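Local coordinates for protein-disulfide isomerase (Novosphingobium aromaticivorans, PDB 3GMF) that probably acts as a thioredoxin-fold thiol-disulfide oxidoreductase or disulfide isomerase, with a CxxC motif at the start of a helix, at residues S24-H29 with D61-T66; R56-D61 with A155-A160. All blocks are in the same frame, centred on the assembly; numbering follows the deposited sequence. Where two conformers were deposited one is given.

Contact 1 of 2, residues S24-H29 with D61-T66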
loop_
_atom_site.group_PDB
_atom_site.type_symbol
_atom_site.label_atom_id
_atom_site.label_comp_id
_atom_site.label_asym_id
_atom_site.label_seq_id
_atom_site.Cartn_x
_atom_site.Cartn_y
_atom_site.Cartn_z
ATOM N N SER A 24 1.289 3.971 -1.765
ATOM C CA SER A 24 -0.121 4.229 -2.022
ATOM C C SER A 24 -0.575 3.385 -3.202
ATOM O O SER A 24 0.127 3.344 -4.211
ATOM C CB SER A 24 -0.295 5.699 -2.375
ATOM O OG SER A 24 -1.538 5.925 -3.038
ATOM N N TYR A 25 -1.748 2.750 -3.081
ATOM C CA TYR A 25 -2.258 1.846 -4.161
ATOM C C TYR A 25 -2.634 2.547 -5.456
ATOM O O TYR A 25 -2.734 1.899 -6.501
ATOM C CB TYR A 25 -3.433 0.982 -3.676
ATOM C CG TYR A 25 -3.034 0.028 -2.576
ATOM C CD1 TYR A 25 -2.206 -1.071 -2.859
ATOM C CD2 TYR A 25 -3.471 0.213 -1.258
ATOM C CE1 TYR A 25 -1.815 -1.952 -1.863
ATOM C CE2 TYR A 25 -3.072 -0.690 -0.221
ATOM C CZ TYR A 25 -2.245 -1.763 -0.551
ATOM O OH TYR A 25 -1.854 -2.636 0.439
ATOM N N THR A 26 -2.869 3.857 -5.388
ATOM C CA THR A 26 -3.310 4.614 -6.583
ATOM C C THR A 26 -2.173 5.376 -7.257
ATOM O O THR A 26 -2.395 6.143 -8.204
ATOM C CB THR A 26 -4.457 5.582 -6.255
ATOM O OG1 THR A 26 -4.060 6.463 -5.178
ATOM C CG2 THR A 26 -5.715 4.802 -5.875
ATOM N N CYS A 27 -0.954 5.180 -6.754
ATOM C CA CYS A 27 0.217 5.919 -7.234
ATOM C C CYS A 27 0.971 5.100 -8.285
ATOM O O CYS A 27 1.371 3.960 -8.025
ATOM C CB CYS A 27 1.134 6.253 -6.037
ATOM S SG CYS A 27 2.763 6.883 -6.499
ATOM N N PRO A 28 1.189 5.677 -9.479
ATOM C CA PRO A 28 1.871 4.936 -10.544
ATOM C C PRO A 28 3.339 4.672 -10.206
ATOM O O PRO A 28 3.910 3.656 -10.634
ATOM C CB PRO A 28 1.762 5.894 -11.739
ATOM C CG PRO A 28 1.693 7.266 -11.113
ATOM C CD PRO A 28 0.842 7.054 -9.892
ATOM N N HIS A 29 3.935 5.563 -9.419
ATOM C CA HIS A 29 5.333 5.397 -8.990
ATOM C C HIS A 29 5.478 4.217 -8.052
ATOM O O HIS A 29 6.457 3.483 -8.124
ATOM C CB HIS A 29 5.863 6.675 -8.334
ATOM C CG HIS A 29 5.759 7.894 -9.198
ATOM N ND1 HIS A 29 6.355 7.979 -10.438
ATOM C CD2 HIS A 29 5.148 9.083 -8.992
ATOM C CE1 HIS A 29 6.114 9.169 -10.959
ATOM N NE2 HIS A 29 5.384 9.859 -10.102
ATOM N N ASP A 61 -6.313 8.883 -0.950
ATOM C CA ASP A 61 -7.631 9.139 -1.589
ATOM C C ASP A 61 -8.566 7.945 -1.273
ATOM O O ASP A 61 -8.117 6.916 -0.765
ATOM C CB ASP A 61 -7.459 9.412 -3.109
ATOM C CG ASP A 61 -6.903 8.208 -3.863
ATOM O OD1 ASP A 61 -7.595 7.178 -3.875
ATOM O OD2 ASP A 61 -5.780 8.303 -4.418
ATOM N N PRO A 62 -9.888 8.102 -1.504
ATOM C CA PRO A 62 -10.807 7.043 -1.094
ATOM C C PRO A 62 -10.690 5.753 -1.929
ATOM O O PRO A 62 -11.145 4.712 -1.469
ATOM C CB PRO A 62 -12.201 7.681 -1.264
ATOM C CG PRO A 62 -11.942 9.136 -1.406
ATOM C CD PRO A 62 -10.603 9.267 -2.057
ATOM N N ILE A 63 -10.136 5.843 -3.141
ATOM C CA ILE A 63 -9.901 4.625 -3.960
ATOM C C ILE A 63 -8.779 3.778 -3.324
ATOM O O ILE A 63 -8.927 2.564 -3.094
ATOM C CB ILE A 63 -9.566 4.987 -5.403
ATOM C CG1 ILE A 63 -10.736 5.754 -6.024
ATOM C CG2 ILE A 63 -9.366 3.708 -6.276
ATOM C CD1 ILE A 63 -10.301 6.550 -7.244
ATOM N N ASP A 64 -7.672 4.451 -3.035
ATOM C CA ASP A 64 -6.571 3.929 -2.191
ATOM C C ASP A 64 -7.104 3.316 -0.887
ATOM O O ASP A 64 -6.766 2.176 -0.544
ATOM C CB ASP A 64 -5.634 5.103 -1.879
ATOM C CG ASP A 64 -4.231 4.667 -1.464
ATOM O OD1 ASP A 64 -3.935 3.449 -1.373
ATOM O OD2 ASP A 64 -3.411 5.585 -1.227
ATOM N N MET A 65 -7.951 4.076 -0.183
ATOM C CA MET A 65 -8.561 3.604 1.075
ATOM C C MET A 65 -9.299 2.282 0.862
ATOM O O MET A 65 -9.195 1.379 1.685
ATOM C CB MET A 65 -9.523 4.646 1.674
ATOM C CG MET A 65 -10.080 4.197 3.049
ATOM S SD MET A 65 -8.862 3.879 4.404
ATOM C CE MET A 65 -8.733 5.578 4.979
ATOM N N THR A 66 -10.067 2.199 -0.230
ATOM C CA THR A 66 -10.853 0.988 -0.526
ATOM C C THR A 66 -9.930 -0.221 -0.714
ATOM O O THR A 66 -10.167 -1.285 -0.146
ATOM C CB THR A 66 -11.747 1.206 -1.768
ATOM O OG1 THR A 66 -12.593 2.344 -1.562
ATOM C CG2 THR A 66 -12.629 -0.049 -2.061
#
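The carboxylate of Asp64 reaches Ser24 and Tyr25 because its CG lies opposite the backbone N (chi1 -159°), which carries the acid off the first turn of helix 62-73 toward the loop 24-27. In Thr26, chi1 of 55° sets OG1 between the backbone N and the carbonyl carbon, facing Asp61, while CG2 turns toward the helix start.

Two acids thus hold one turn. Ser24 OG donates to Asp64 OD2 at 2.6 Å, and Tyr25 N donates to Asp64 OD1 at 2.9 Å; both donors stand well above the carboxylate plane. Arg60 N also bonds to OD2, and the three bonds together fix the rotation of the group. The Tyr25 ring plane is nearly perpendicular to the carboxylate, and its CD2 lies 3.3 Å from Asp64 OD1. Its hydroxyl is bound farther away, by His83 and Thr71.

Thr26 OG1 meets Asp61 OD2 at 2.6 Å on the syn side, close to the carboxylate plane. The other oxygen of this aspartate, OD1, caps the helix by accepting from Asp64 N at 2.9 Å along a nearly straight bond (170°). Aspartate suits an N-cap, since its short arm bends back to an early helix NH and here still has an oxygen left for the threonine. Thr26 CG2 lies against the cap, 3.8 Å from Ile63 CG2, where a branched residue can supply hydroxyl and methyl together.

The type I turn from Ser24 to Cys27 leads into helix 28-46, with Cys27 as N-cap and first cysteine of a probable thioredoxin-type CxxC. Arg60, which bonds to Ser24 OG and Thr26 OG1, is likely to offset part of the charge of buried Asp64 and its neighbour Asp61, in a seam where hydroxyl, NH and guanidinium donors gather round carboxylates behind the putative redox motif.

Contact 2 of 2, residues R56-D61 with A155-A160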
loop_
_atom_site.group_PDB
_atom_site.type_symbol
_atom_site.label_atom_id
_atom_site.label_comp_id
_atom_site.label_asym_id
_atom_site.label_seq_id
_atom_site.Cartn_x
_atom_site.Cartn_y
_atom_site.Cartn_z
ATOM N N ARG A 56 4.165 0.615 4.944
ATOM C CA ARG A 56 3.102 1.420 5.514
ATOM C C ARG A 56 2.164 1.903 4.422
ATOM O O ARG A 56 2.586 2.414 3.368
ATOM C CB ARG A 56 3.638 2.580 6.339
ATOM C CG ARG A 56 4.485 2.154 7.532
ATOM C CD ARG A 56 5.026 3.384 8.205
ATOM N NE ARG A 56 5.964 3.064 9.273
ATOM C CZ ARG A 56 6.445 3.954 10.131
ATOM N NH1 ARG A 56 6.061 5.226 10.071
ATOM N NH2 ARG A 56 7.302 3.568 11.056
ATOM N N ASN A 57 0.874 1.696 4.674
ATOM C CA ASN A 57 -0.157 2.158 3.751
ATOM C C ASN A 57 -0.364 3.647 3.952
ATOM O O ASN A 57 -0.986 4.093 4.922
ATOM C CB ASN A 57 -1.463 1.397 3.955
ATOM C CG ASN A 57 -1.310 -0.084 3.715
ATOM O OD1 ASN A 57 -1.488 -0.898 4.623
ATOM N ND2 ASN A 57 -0.985 -0.443 2.500
ATOM N N PHE A 58 0.179 4.416 3.022
ATOM C CA PHE A 58 0.024 5.861 3.052
ATOM C C PHE A 58 -1.190 6.149 2.172
ATOM O O PHE A 58 -1.078 6.197 0.940
ATOM C CB PHE A 58 1.272 6.523 2.488
ATOM C CG PHE A 58 1.266 8.015 2.608
ATOM C CD1 PHE A 58 1.562 8.624 3.815
ATOM C CD2 PHE A 58 0.944 8.811 1.501
ATOM C CE1 PHE A 58 1.547 10.016 3.928
ATOM C CE2 PHE A 58 0.935 10.204 1.590
ATOM C CZ PHE A 58 1.238 10.805 2.799
ATOM N N VAL A 59 -2.344 6.360 2.814
ATOM C CA VAL A 59 -3.606 6.398 2.064
ATOM C C VAL A 59 -3.913 7.815 1.589
ATOM O O VAL A 59 -4.094 8.712 2.419
ATOM C CB VAL A 59 -4.757 5.876 2.939
ATOM C CG1 VAL A 59 -6.084 6.017 2.185
ATOM C CG2 VAL A 59 -4.513 4.405 3.355
ATOM N N ARG A 60 -3.982 8.016 0.271
ATOM C CA ARG A 60 -4.026 9.375 -0.308
ATOM C C ARG A 60 -5.414 9.849 -0.732
ATOM O O ARG A 60 -5.633 11.068 -0.915
ATOM C CB ARG A 60 -3.105 9.479 -1.536
ATOM C CG ARG A 60 -1.607 9.154 -1.260
ATOM C CD ARG A 60 -0.773 9.403 -2.496
ATOM N NE ARG A 60 -1.325 8.653 -3.633
ATOM C CZ ARG A 60 -1.266 9.056 -4.895
ATOM N NH1 ARG A 60 -0.670 10.206 -5.191
ATOM N NH2 ARG A 60 -1.829 8.316 -5.861
ATOM N N ASP A 61 -6.313 8.883 -0.950
ATOM C CA ASP A 61 -7.631 9.139 -1.589
ATOM C C ASP A 61 -8.566 7.945 -1.273
ATOM O O ASP A 61 -8.117 6.916 -0.765
ATOM C CB ASP A 61 -7.459 9.412 -3.109
ATOM C CG ASP A 61 -6.903 8.208 -3.863
ATOM O OD1 ASP A 61 -7.595 7.178 -3.875
ATOM O OD2 ASP A 61 -5.780 8.303 -4.418
ATOM N N ALA A 155 -5.532 7.422 10.544
ATOM C CA ALA A 155 -4.685 7.907 11.651
ATOM C C ALA A 155 -3.205 7.598 11.388
ATOM O O ALA A 155 -2.314 8.422 11.651
ATOM C CB ALA A 155 -5.155 7.295 12.991
ATOM N N GLU A 156 -2.949 6.403 10.879
ATOM C CA GLU A 156 -1.593 5.983 10.519
ATOM C C GLU A 156 -1.019 6.909 9.423
ATOM O O GLU A 156 0.150 7.312 9.458
ATOM C CB GLU A 156 -1.664 4.511 10.077
ATOM C CG GLU A 156 -0.363 3.925 9.616
ATOM C CD GLU A 156 -0.254 3.993 8.116
ATOM O OE1 GLU A 156 -1.238 3.626 7.419
ATOM O OE2 GLU A 156 0.811 4.424 7.642
ATOM N N THR A 157 -1.857 7.246 8.452
ATOM C CA THR A 157 -1.481 8.126 7.359
ATOM C C THR A 157 -1.195 9.527 7.909
ATOM O O THR A 157 -0.199 10.178 7.524
ATOM C CB THR A 157 -2.607 8.179 6.287
ATOM O OG1 THR A 157 -2.748 6.865 5.726
ATOM C CG2 THR A 157 -2.268 9.191 5.165
ATOM N N ASP A 158 -2.053 9.981 8.818
ATOM C CA ASP A 158 -1.876 11.303 9.425
ATOM C C ASP A 158 -0.539 11.341 10.196
ATOM O O ASP A 158 0.127 12.384 10.188
ATOM C CB ASP A 158 -3.033 11.634 10.371
ATOM C CG ASP A 158 -4.337 11.976 9.637
ATOM O OD1 ASP A 158 -4.331 12.180 8.389
ATOM O OD2 ASP A 158 -5.372 12.028 10.338
ATOM N N GLU A 159 -0.161 10.230 10.836
ATOM C CA GLU A 159 1.146 10.123 11.565
ATOM C C GLU A 159 2.324 10.341 10.623
ATOM O O GLU A 159 3.280 11.054 10.958
ATOM C CB GLU A 159 1.285 8.768 12.284
ATOM C CG GLU A 159 2.481 8.669 13.286
ATOM C CD GLU A 159 3.819 8.204 12.688
ATOM O OE1 GLU A 159 3.890 7.827 11.499
ATOM O OE2 GLU A 159 4.829 8.218 13.428
ATOM N N ALA A 160 2.253 9.716 9.444
ATOM C CA ALA A 160 3.265 9.908 8.400
ATOM C C ALA A 160 3.364 11.371 7.941
ATOM O O ALA A 160 4.469 11.925 7.810
ATOM C CB ALA A 160 2.970 8.994 7.218
#
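Arg56, near the end of strand 51-57, passes along Glu156 and Glu159 of helix 147-164. Its CB packs against Glu156 OE2, and the extended chain then carries NH1 to 3.7 Å from Glu159 OE1, a long salt bridge, doubtful because the arginine has a second conformer, with the two flat groups well inclined to each other. Its closer charged partner is Glu54, so the contribution from Glu159 is probably modest; a long arginine suits this partly exposed border because its aliphatic stem can pack while its charge reaches outward.

Asn57 meets the helix through its backbone. Its carbonyl O is 2.6 Å from Glu156 OE1, close enough to suggest that the glutamic acid is protonated. Glu156 gets there by a bend at chi2 (-96°), which folds its carboxyl group down onto the strand.

Phe58 turns its ring to the helix: with CG opposite the backbone N (chi1 -174°), one face receives Thr157 CG2 in a CH-pi contact, 4.3 Å from the ring centroid, and the ring edge meets Ala160 CB, 3.7 Å from CD1. The small alanine lets the aromatic edge come close to the helix.

Val59, two residues past the strand end, donates through its N to Thr157 OG1 at 3.0 Å in an almost straight bond (168°). This hydroxyl is also bonded to Leu153 O, one turn earlier in the helix. A valine in place of Thr157 would probably leave Val59 N without its acceptor, with a methyl set against that NH instead.

The contact therefore joins the strand end to the helix by unlike means: an apolar ring seat and a threonine hydroxyl for a backbone NH. The buried Glu156, beside a carbonyl oxygen, is likely to have a raised pKa.

How the contacts relate
From the N terminus, strand 17-23 runs into the loop that opens contact 1; helix 28-46 and strand 51-57 follow before the chain returns at 61-66 and closes that loop. Contact 2 starts on the same strand, at 56-61, and closes a far longer, largely helical excursion only when helix 147-164 comes back. The segments alternate, so the two loops cross. The link runs through the chain at 56-61: its Arg60 reaches Ser24, NE to OG 2.8 Å in a probable hydrogen bond, and the shared Asp61 touches only the contact 1 side. Together they tie the central sheet to helices 62-73 and 147-164, on the two sides of that excursion, near the helix that begins with the probable CxxC.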